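Local coordinates for protein voltage-sensor containing phosphatase (PDB 3V0D) that probably dephosphorylates phosphoinositides through a PTEN-like phosphatase and C2 module that is coupled to membrane voltage in the full-length protein, at residues T31-A36 with D119-I124; K66-N71 with H86-M91; D102-I107 with G183-I188. The protein carries 1 engineered substitution. All coordinates share one frame; numbering follows the deposited sequence.

Contact 1 of 3, residues T31-A36 with D119-I124; sequences TDHVIA and DHVIAI. With PO4 (phosphate ion), chain D.
His33 and Val121 meet at about a right angle: methyl CG1 of Val121 comes in at the edge of the imidazole, near its plane, 3.8 Å from CD2. The ring gets there with CG anti to its own carbonyl carbon (chi1 -58°), and Asp32 CB lies over one face of it. Both ring nitrogens are engaged in the ring plane, which should fix the rotation of the imidazole. ND1 donates to O3 of a phosphate ion at 2.7 Å along a nearly straight bond (170°). NE2 lies 2.7 Å from a water, and that water donates to Asp119 OD2 at 2.6 Å, tying the histidine to the start of the other segment. The phosphate, which Lys146 also holds, probably came from the crystallisation liquor.

Beyond His33 the chains pair as parallel strands. Ile122 N donates to His33 O at 3.0 Å, Ile35 N to Ile122 O, and Ile124 N to Ile35 O. Val34 and Ile122 lie side by side on one face, CG2 to CG1 4.1 Å; Ile35 and Ala123 meet on the other, CB to CB 3.9 Å. Strand 121-125 lies between 34-41 and 67-73 in the phosphatase sheet, with Trp140 of helix 131-143 packed on Val34 and Ile122, and Trp113 and Met114 of helix 100-115 also on Ile122.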
loop_
_atom_site.group_PDB
_atom_site.type_symbol
_atom_site.label_atom_id
_atom_site.label_comp_id
_atom_site.label_asym_id
_atom_site.label_seq_id
_atom_site.Cartn_x
_atom_site.Cartn_y
_atom_site.Cartn_z
ATOM N N THR A 31 9.331 9.905 -15.488
ATOM C CA THR A 31 9.781 9.835 -16.879
ATOM C C THR A 31 9.307 11.122 -17.547
ATOM O O THR A 31 8.658 11.948 -16.907
ATOM C CB THR A 31 9.209 8.648 -17.635
ATOM O OG1 THR A 31 7.831 8.899 -17.904
ATOM C CG2 THR A 31 9.373 7.321 -16.869
ATOM N N ASP A 32 9.600 11.308 -18.834
ATOM C CA ASP A 32 9.073 12.487 -19.536
ATOM C C ASP A 32 7.556 12.554 -19.546
ATOM O O ASP A 32 7.019 13.637 -19.745
ATOM C CB ASP A 32 9.488 12.536 -21.021
ATOM C CG ASP A 32 10.967 12.653 -21.255
ATOM O OD1 ASP A 32 11.343 12.483 -22.434
ATOM O OD2 ASP A 32 11.739 12.928 -20.318
ATOM N N HIS A 33 6.872 11.404 -19.399
ATOM C CA HIS A 33 5.403 11.394 -19.517
ATOM C C HIS A 33 4.686 10.909 -18.278
ATOM O O HIS A 33 3.475 10.776 -18.314
ATOM C CB HIS A 33 4.946 10.606 -20.757
ATOM C CG HIS A 33 5.520 11.145 -22.030
ATOM N ND1 HIS A 33 6.594 10.568 -22.663
ATOM C CD2 HIS A 33 5.181 12.226 -22.776
ATOM C CE1 HIS A 33 6.890 11.264 -23.745
ATOM N NE2 HIS A 33 6.053 12.276 -23.835
ATOM N N VAL A 34 5.430 10.673 -17.191
ATOM C CA VAL A 34 4.861 10.181 -15.938
ATOM C C VAL A 34 5.373 11.052 -14.813
ATOM O O VAL A 34 6.575 11.067 -14.534
ATOM C CB VAL A 34 5.233 8.687 -15.702
ATOM C CG1 VAL A 34 4.675 8.207 -14.378
ATOM C CG2 VAL A 34 4.770 7.809 -16.844
ATOM N N ILE A 35 4.440 11.777 -14.183
ATOM C CA ILE A 35 4.734 12.718 -13.131
ATOM C C ILE A 35 4.237 12.165 -11.797
ATOM O O ILE A 35 3.151 11.574 -11.742
ATOM C CB ILE A 35 4.096 14.078 -13.460
ATOM C CG1 ILE A 35 4.811 14.721 -14.661
ATOM C CG2 ILE A 35 4.079 15.016 -12.251
ATOM C CD1 ILE A 35 3.934 15.721 -15.402
ATOM N N ALA A 36 5.036 12.362 -10.738
ATOM C CA ALA A 36 4.619 12.114 -9.367
ATOM C C ALA A 36 4.638 13.445 -8.637
ATOM O O ALA A 36 5.587 14.218 -8.777
ATOM C CB ALA A 36 5.561 11.145 -8.703
ATOM N N ASP A 119 2.337 12.066 -26.812
ATOM C CA ASP A 119 2.640 13.211 -25.962
ATOM C C ASP A 119 1.711 13.319 -24.750
ATOM O O ASP A 119 1.829 14.271 -23.971
ATOM C CB ASP A 119 2.604 14.517 -26.764
ATOM C CG ASP A 119 3.572 14.501 -27.942
ATOM O OD1 ASP A 119 3.209 14.983 -29.035
ATOM O OD2 ASP A 119 4.705 14.021 -27.774
ATOM N N HIS A 120 0.793 12.367 -24.566
ATOM C CA HIS A 120 -0.015 12.368 -23.356
ATOM C C HIS A 120 0.849 12.108 -22.133
ATOM O O HIS A 120 1.810 11.334 -22.175
ATOM C CB HIS A 120 -1.133 11.347 -23.484
ATOM C CG HIS A 120 -2.303 11.861 -24.250
ATOM N ND1 HIS A 120 -3.428 11.106 -24.484
ATOM C CD2 HIS A 120 -2.522 13.062 -24.841
ATOM C CE1 HIS A 120 -4.294 11.819 -25.187
ATOM N NE2 HIS A 120 -3.770 13.011 -25.408
ATOM N N VAL A 121 0.483 12.765 -21.031
ATOM C CA VAL A 121 1.125 12.524 -19.753
ATOM C C VAL A 121 0.092 12.148 -18.704
ATOM O O VAL A 121 -1.102 12.494 -18.794
ATOM C CB VAL A 121 1.980 13.739 -19.261
ATOM C CG1 VAL A 121 2.944 14.173 -20.352
ATOM C CG2 VAL A 121 1.138 14.911 -18.798
ATOM N N ILE A 122 0.587 11.446 -17.683
ATOM C CA ILE A 122 -0.175 11.168 -16.480
ATOM C C ILE A 122 0.563 11.768 -15.311
ATOM O O ILE A 122 1.790 11.690 -15.217
ATOM C CB ILE A 122 -0.450 9.655 -16.280
ATOM C CG1 ILE A 122 0.824 8.813 -16.156
ATOM C CG2 ILE A 122 -1.357 9.147 -17.400
ATOM C CD1 ILE A 122 0.560 7.304 -16.022
ATOM N N ALA A 123 -0.208 12.355 -14.393
ATOM C CA ALA A 123 0.344 12.924 -13.160
ATOM C C ALA A 123 -0.376 12.281 -12.001
ATOM O O ALA A 123 -1.591 12.474 -11.833
ATOM C CB ALA A 123 0.210 14.444 -13.136
ATOM N N ILE A 124 0.373 11.511 -11.229
ATOM C CA ILE A 124 -0.160 10.733 -10.120
ATOM C C ILE A 124 0.209 11.432 -8.831
ATOM O O ILE A 124 1.368 11.792 -8.627
ATOM C CB ILE A 124 0.371 9.297 -10.186
ATOM C CG1 ILE A 124 -0.041 8.651 -11.530
ATOM C CG2 ILE A 124 -0.125 8.479 -9.010
ATOM C CD1 ILE A 124 0.645 7.356 -11.873
HETATM P P PO4 D . 8.004 7.423 -23.321
HETATM O O1 PO4 D . 6.654 6.893 -23.739
HETATM O O2 PO4 D . 8.484 8.297 -24.464
HETATM O O3 PO4 D . 7.784 8.253 -22.072
HETATM O O4 PO4 D . 8.948 6.291 -23.075
HETATM O O HOH W 1 6.106 14.396 -25.567
#

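Contact 2 of 3, residues K66-N71 with H86-M91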
loop_
_atom_site.group_PDB
_atom_site.type_symbol
_atom_site.label_atom_id
_atom_site.label_comp_id
_atom_site.label_asym_id
_atom_site.label_seq_id
_atom_site.Cartn_x
_atom_site.Cartn_y
_atom_site.Cartn_z
ATOM N N LYS A 66 -3.328 17.594 -22.881
ATOM C CA LYS A 66 -2.594 16.337 -22.997
ATOM C C LYS A 66 -2.197 15.786 -21.634
ATOM O O LYS A 66 -1.195 15.057 -21.525
ATOM C CB LYS A 66 -1.368 16.515 -23.895
ATOM C CG LYS A 66 -1.740 16.708 -25.368
ATOM C CD LYS A 66 -0.554 16.433 -26.294
ATOM C CE LYS A 66 -0.766 17.027 -27.662
ATOM N NZ LYS A 66 -1.945 16.456 -28.349
ATOM N N PHE A 67 -2.984 16.087 -20.604
ATOM C CA PHE A 67 -2.714 15.529 -19.280
ATOM C C PHE A 67 -3.921 14.827 -18.667
ATOM O O PHE A 67 -5.085 15.140 -18.970
ATOM C CB PHE A 67 -2.193 16.620 -18.325
ATOM C CG PHE A 67 -3.209 17.685 -18.005
ATOM C CD1 PHE A 67 -4.106 17.505 -16.961
ATOM C CD2 PHE A 67 -3.295 18.856 -18.763
ATOM C CE1 PHE A 67 -5.065 18.471 -16.666
ATOM C CE2 PHE A 67 -4.255 19.829 -18.459
ATOM C CZ PHE A 67 -5.136 19.621 -17.421
ATOM N N ARG A 68 -3.625 13.909 -17.749
ATOM C CA ARG A 68 -4.636 13.269 -16.916
ATOM C C ARG A 68 -4.063 13.229 -15.509
ATOM O O ARG A 68 -2.900 12.840 -15.323
ATOM C CB ARG A 68 -4.981 11.884 -17.430
ATOM C CG ARG A 68 -6.182 11.220 -16.808
ATOM C CD ARG A 68 -6.718 10.185 -17.770
ATOM N NE ARG A 68 -7.915 9.499 -17.306
ATOM C CZ ARG A 68 -9.115 10.065 -17.260
ATOM N NH1 ARG A 68 -9.258 11.336 -17.618
ATOM N NH2 ARG A 68 -10.160 9.345 -16.851
ATOM N N ILE A 69 -4.878 13.614 -14.530
ATOM C CA ILE A 69 -4.473 13.663 -13.115
ATOM C C ILE A 69 -5.126 12.516 -12.371
ATOM O O ILE A 69 -6.327 12.287 -12.526
ATOM C CB ILE A 69 -4.941 14.994 -12.473
ATOM C CG1 ILE A 69 -4.575 16.224 -13.332
ATOM C CG2 ILE A 69 -4.420 15.104 -11.026
ATOM C CD1 ILE A 69 -3.093 16.413 -13.561
ATOM N N TYR A 70 -4.340 11.835 -11.533
ATOM C CA TYR A 70 -4.857 10.772 -10.675
ATOM C C TYR A 70 -4.696 11.178 -9.224
ATOM O O TYR A 70 -3.563 11.386 -8.752
ATOM C CB TYR A 70 -4.103 9.458 -10.959
ATOM C CG TYR A 70 -4.341 8.947 -12.355
ATOM C CD1 TYR A 70 -3.557 9.353 -13.414
ATOM C CD2 TYR A 70 -5.417 8.093 -12.622
ATOM C CE1 TYR A 70 -3.790 8.903 -14.715
ATOM C CE2 TYR A 70 -5.679 7.641 -13.924
ATOM C CZ TYR A 70 -4.858 8.065 -14.954
ATOM O OH TYR A 70 -5.061 7.626 -16.239
ATOM N N ASN A 71 -5.829 11.300 -8.533
ATOM C CA ASN A 71 -5.854 11.604 -7.104
ATOM C C ASN A 71 -6.049 10.296 -6.360
ATOM O O ASN A 71 -7.123 9.690 -6.453
ATOM C CB ASN A 71 -6.994 12.581 -6.796
ATOM C CG ASN A 71 -7.172 12.800 -5.316
ATOM O OD1 ASN A 71 -6.369 12.358 -4.501
ATOM N ND2 ASN A 71 -8.236 13.478 -4.943
ATOM N N HIS A 86 -10.226 16.616 -15.904
ATOM C CA HIS A 86 -9.354 15.500 -16.313
ATOM C C HIS A 86 -8.733 14.822 -15.095
ATOM O O HIS A 86 -7.537 14.558 -15.068
ATOM C CB HIS A 86 -8.245 16.029 -17.234
ATOM C CG HIS A 86 -8.754 16.699 -18.464
ATOM N ND1 HIS A 86 -9.708 16.131 -19.275
ATOM C CD2 HIS A 86 -8.456 17.901 -19.016
ATOM C CE1 HIS A 86 -9.979 16.951 -20.279
ATOM N NE2 HIS A 86 -9.217 18.024 -20.154
ATOM N N VAL A 87 -9.548 14.533 -14.101
ATOM C CA VAL A 87 -9.092 13.920 -12.851
ATOM C C VAL A 87 -9.795 12.586 -12.676
ATOM O O VAL A 87 -10.987 12.478 -12.910
ATOM C CB VAL A 87 -9.369 14.835 -11.642
ATOM C CG1 VAL A 87 -8.791 14.224 -10.345
ATOM C CG2 VAL A 87 -8.822 16.224 -11.869
ATOM N N TYR A 88 -9.021 11.594 -12.248
ATOM C CA TYR A 88 -9.509 10.249 -11.946
ATOM C C TYR A 88 -9.148 9.948 -10.493
ATOM O O TYR A 88 -7.988 10.083 -10.112
ATOM C CB TYR A 88 -8.844 9.283 -12.919
ATOM C CG TYR A 88 -9.236 7.826 -12.789
ATOM C CD1 TYR A 88 -10.068 7.239 -13.739
ATOM C CD2 TYR A 88 -8.726 7.013 -11.783
ATOM C CE1 TYR A 88 -10.389 5.893 -13.671
ATOM C CE2 TYR A 88 -9.045 5.660 -11.713
ATOM C CZ TYR A 88 -9.871 5.112 -12.654
ATOM O OH TYR A 88 -10.212 3.794 -12.600
ATOM N N ARG A 89 -10.113 9.533 -9.693
ATOM C CA ARG A 89 -9.855 9.239 -8.278
ATOM C C ARG A 89 -9.699 7.752 -8.028
ATOM O O ARG A 89 -10.483 6.929 -8.508
ATOM C CB ARG A 89 -11.006 9.783 -7.394
ATOM C CG ARG A 89 -11.012 11.324 -7.198
ATOM C CD ARG A 89 -11.893 11.817 -6.071
ATOM N NE ARG A 89 -11.355 11.482 -4.741
ATOM C CZ ARG A 89 -11.931 11.840 -3.580
ATOM N NH1 ARG A 89 -13.061 12.543 -3.581
ATOM N NH2 ARG A 89 -11.408 11.498 -2.392
ATOM N N VAL A 90 -8.675 7.406 -7.254
ATOM C CA VAL A 90 -8.478 6.052 -6.736
ATOM C C VAL A 90 -8.527 6.188 -5.212
ATOM O O VAL A 90 -7.713 6.915 -4.636
ATOM C CB VAL A 90 -7.113 5.430 -7.183
ATOM C CG1 VAL A 90 -7.078 3.962 -6.823
ATOM C CG2 VAL A 90 -6.863 5.619 -8.678
ATOM N N MET A 91 -9.483 5.532 -4.560
ATOM C CA MET A 91 -9.714 5.779 -3.136
ATOM C C MET A 91 -8.792 4.895 -2.304
ATOM O O MET A 91 -9.135 3.760 -2.008
ATOM C CB MET A 91 -11.187 5.531 -2.806
ATOM C CG MET A 91 -12.115 6.452 -3.591
ATOM S SD MET A 91 -11.990 8.192 -3.136
ATOM C CE MET A 91 -13.030 8.241 -1.681
HETATM O O HOH W 2 -9.126 9.882 -4.559
#
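Tyr70 overlaps Tyr88 through one side of its ring: CD2 and CE2 reach the CB and ring of Tyr88, and CD2 of Tyr88 sits at the Tyr70 edge, 3.6 Å from Tyr70 CD2. The two planes meet obliquely. On the same face Arg68, its CG anti to the backbone N (chi1 -169°) and its chain extended to NE, brings NH2 to the edge of the Tyr88 ring, 3.8 Å from CD1, while NE forms a salt bridge with Asp109. His86 and Phe67 make a T-shaped pair, the imidazole edge directed at the phenyl face, with centroids 5.5 Å apart and planes at 86°. Asn71 and Arg89 run alongside each other, but Asn71 ND2 and Arg89 NE, 3.7 Å apart, are both donors and not bonded together: Cys73 N serves Asn71 OD1, Arg76 O serves ND2, Cys73 O serves Arg89 NH2, and NE donates to a water.

Parallel pairing underlies these contacts: Ile69 N donates to His86 O at 2.9 Å, Tyr88 N to Ile69 O, Asn71 N to Tyr88 O and Val90 N to Asn71 O. Strand 67-73 lies between parallel neighbours 87-92 and 121-125 in the phosphatase domain's central sheet, with helix 100-115 packed on the tyrosine face.

Contact 3 of 3, residues D102-I107 with G183-I188; sequences DLLKFI and GYFEKI
Ile107 N donates to Leu103 O at 2.9 Å, a helical backbone bond that sets these two side chains one turn apart, and both reach Phe185 of the other helix. No hydrogen bond crosses the contact, so the evidence for its packing lies in the apolar atoms. Phe185 is the central element: with CG anti to the backbone N (chi1 -177°), its ring extends from helix 176-191 toward helix 100-115 and touches three residues there. Leu104 approaches in the plane of the ring, at its edge, with CD2 3.7 Å from CE1 and equally near CD1. Ile107 and Phe185 point toward each other from opposite directions, Ile107 CG1 lying 4.0 Å from Phe185 CE1 and Ile107 CG2 4.1 Å from Phe185 CZ. Leu103 stays nearer the root of the side chain, where its CD2 lies 4.0 Å from Phe185 CB.

A second foothold is made by Ile188, three residues further along the same helix, whose CG2 lies 4.1 Å from CD2 of Leu104; Leu104 CD2 is therefore set against both Phe185 and Ile188. The short segments cross at -66° with their axes 11.5 Å apart at closest, a separation bridged by long side chains rather than by backbone contact.

Helix 131-143 lines the junction, Glu143 touching both Ile107 and Phe185 and Ser139 touching Phe185. Helix 176-191 meanwhile reaches the C2 domain, where Tyr184 OH bonds to the backbone N of Asn295 in strand 290-295.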
loop_
_atom_site.group_PDB
_atom_site.type_symbol
_atom_site.label_atom_id
_atom_site.label_comp_id
_atom_site.label_asym_id
_atom_site.label_seq_id
_atom_site.Cartn_x
_atom_site.Cartn_y
_atom_site.Cartn_z
ATOM N N ASP A 102 -9.390 -2.155 -8.229
ATOM C CA ASP A 102 -9.137 -0.746 -8.488
ATOM C C ASP A 102 -7.801 -0.496 -9.159
ATOM O O ASP A 102 -7.678 0.394 -10.001
ATOM C CB ASP A 102 -9.207 0.083 -7.215
ATOM C CG ASP A 102 -10.631 0.293 -6.705
ATOM O OD1 ASP A 102 -11.573 -0.178 -7.337
ATOM O OD2 ASP A 102 -10.794 0.942 -5.659
ATOM N N LEU A 103 -6.774 -1.265 -8.792
ATOM C CA LEU A 103 -5.483 -1.128 -9.442
ATOM C C LEU A 103 -5.585 -1.467 -10.935
ATOM O O LEU A 103 -5.055 -0.717 -11.776
ATOM C CB LEU A 103 -4.455 -2.012 -8.745
ATOM C CG LEU A 103 -3.013 -1.927 -9.274
ATOM C CD1 LEU A 103 -2.468 -0.511 -9.248
ATOM C CD2 LEU A 103 -2.121 -2.879 -8.485
ATOM N N LEU A 104 -6.264 -2.566 -11.267
ATOM C CA LEU A 104 -6.378 -2.932 -12.675
ATOM C C LEU A 104 -7.236 -1.918 -13.443
ATOM O O LEU A 104 -6.970 -1.657 -14.616
ATOM C CB LEU A 104 -6.930 -4.332 -12.837
ATOM C CG LEU A 104 -6.053 -5.456 -12.336
ATOM C CD1 LEU A 104 -6.636 -6.811 -12.702
ATOM C CD2 LEU A 104 -4.611 -5.366 -12.747
ATOM N N LYS A 105 -8.257 -1.364 -12.792
ATOM C CA LYS A 105 -9.084 -0.331 -13.432
ATOM C C LYS A 105 -8.262 0.910 -13.727
ATOM O O LYS A 105 -8.371 1.495 -14.805
ATOM C CB LYS A 105 -10.285 -0.028 -12.547
ATOM C CG LYS A 105 -11.363 0.825 -13.163
ATOM C CD LYS A 105 -12.515 0.993 -12.155
ATOM C CE LYS A 105 -13.646 1.860 -12.696
ATOM N NZ LYS A 105 -13.226 3.266 -12.978
ATOM N N PHE A 106 -7.407 1.305 -12.774
ATOM C CA PHE A 106 -6.503 2.423 -12.985
ATOM C C PHE A 106 -5.559 2.133 -14.178
ATOM O O PHE A 106 -5.374 2.983 -15.057
ATOM C CB PHE A 106 -5.673 2.695 -11.708
ATOM C CG PHE A 106 -4.380 3.396 -12.002
ATOM C CD1 PHE A 106 -4.343 4.755 -12.335
ATOM C CD2 PHE A 106 -3.187 2.670 -12.007
ATOM C CE1 PHE A 106 -3.125 5.376 -12.657
ATOM C CE2 PHE A 106 -1.977 3.302 -12.324
ATOM C CZ PHE A 106 -1.953 4.656 -12.653
ATOM N N ILE A 107 -4.975 0.930 -14.206
ATOM C CA ILE A 107 -4.028 0.590 -15.270
ATOM C C ILE A 107 -4.737 0.685 -16.622
ATOM O O ILE A 107 -4.181 1.222 -17.571
ATOM C CB ILE A 107 -3.401 -0.800 -15.029
ATOM C CG1 ILE A 107 -2.426 -0.747 -13.834
ATOM C CG2 ILE A 107 -2.721 -1.327 -16.297
ATOM C CD1 ILE A 107 -1.127 0.078 -14.073
ATOM N N GLY A 183 4.053 -6.240 -6.523
ATOM C CA GLY A 183 4.391 -7.619 -6.857
ATOM C C GLY A 183 3.194 -8.400 -7.354
ATOM O O GLY A 183 3.308 -9.193 -8.294
ATOM N N TYR A 184 2.030 -8.197 -6.738
ATOM C CA TYR A 184 0.813 -8.806 -7.231
ATOM C C TYR A 184 0.531 -8.383 -8.674
ATOM O O TYR A 184 0.137 -9.219 -9.509
ATOM C CB TYR A 184 -0.375 -8.413 -6.379
ATOM C CG TYR A 184 -0.521 -9.080 -5.018
ATOM C CD1 TYR A 184 -1.456 -8.570 -4.121
ATOM C CD2 TYR A 184 0.203 -10.214 -4.629
ATOM C CE1 TYR A 184 -1.719 -9.195 -2.911
ATOM C CE2 TYR A 184 -0.048 -10.847 -3.410
ATOM C CZ TYR A 184 -1.041 -10.350 -2.568
ATOM O OH TYR A 184 -1.353 -10.952 -1.369
ATOM N N PHE A 185 0.704 -7.093 -8.987
ATOM C CA PHE A 185 0.501 -6.647 -10.351
ATOM C C PHE A 185 1.471 -7.340 -11.321
ATOM O O PHE A 185 1.071 -7.773 -12.398
ATOM C CB PHE A 185 0.584 -5.122 -10.460
ATOM C CG PHE A 185 0.305 -4.669 -11.859
ATOM C CD1 PHE A 185 -0.958 -4.842 -12.424
ATOM C CD2 PHE A 185 1.327 -4.164 -12.663
ATOM C CE1 PHE A 185 -1.185 -4.537 -13.770
ATOM C CE2 PHE A 185 1.084 -3.830 -13.985
ATOM C CZ PHE A 185 -0.161 -4.000 -14.538
ATOM N N GLU A 186 2.734 -7.445 -10.935
ATOM C CA GLU A 186 3.698 -8.171 -11.757
ATOM C C GLU A 186 3.214 -9.594 -12.035
ATOM O O GLU A 186 3.287 -10.077 -13.176
ATOM C CB GLU A 186 5.053 -8.183 -11.062
ATOM C CG GLU A 186 6.130 -8.955 -11.844
ATOM C CD GLU A 186 7.442 -9.165 -11.096
ATOM O OE1 GLU A 186 7.714 -8.482 -10.108
ATOM O OE2 GLU A 186 8.241 -10.024 -11.540
ATOM N N LYS A 187 2.723 -10.271 -10.995
ATOM C CA LYS A 187 2.237 -11.640 -11.141
ATOM C C LYS A 187 1.014 -11.705 -12.050
ATOM O O LYS A 187 0.865 -12.656 -12.844
ATOM C CB LYS A 187 1.915 -12.243 -9.770
ATOM C CG LYS A 187 1.516 -13.715 -9.806
ATOM C CD LYS A 187 1.515 -14.368 -8.430
ATOM C CE LYS A 187 2.922 -14.474 -7.850
ATOM N NZ LYS A 187 3.866 -15.195 -8.767
ATOM N N ILE A 188 0.116 -10.733 -11.932
ATOM C CA ILE A 188 -1.059 -10.669 -12.788
ATOM C C ILE A 188 -0.654 -10.518 -14.266
ATOM O O ILE A 188 -1.176 -11.216 -15.145
ATOM C CB ILE A 188 -1.979 -9.542 -12.312
ATOM C CG1 ILE A 188 -2.688 -10.016 -11.051
ATOM C CG2 ILE A 188 -2.983 -9.126 -13.401
ATOM C CD1 ILE A 188 -3.388 -8.934 -10.265
#

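How the contacts relate
Contacts 1 and 2 are adjoining parts of one phosphatase sheet, their centres about 11 Å apart, joined where Tyr70 N lies 2.8 Å from Ala123 O, a probable hydrogen bond. Contact 3 is more distant: its centre is about 17 Å from that of contact 2 and about 18 Å from that of contact 1. Helix 100-115 connects it to both: Phe106 CD1 packs 3.5 Å from Tyr70 CD2, and Phe106 CZ 3.8 Å from Ile124 CD1. Just past Ile124, strand 121-125 runs into the phosphatase signature loop, whose catalytic cysteine is replaced by an engineered serine. The phosphate at His33 lies beyond the other, N-terminal end of that strand, and so not at the catalytic position.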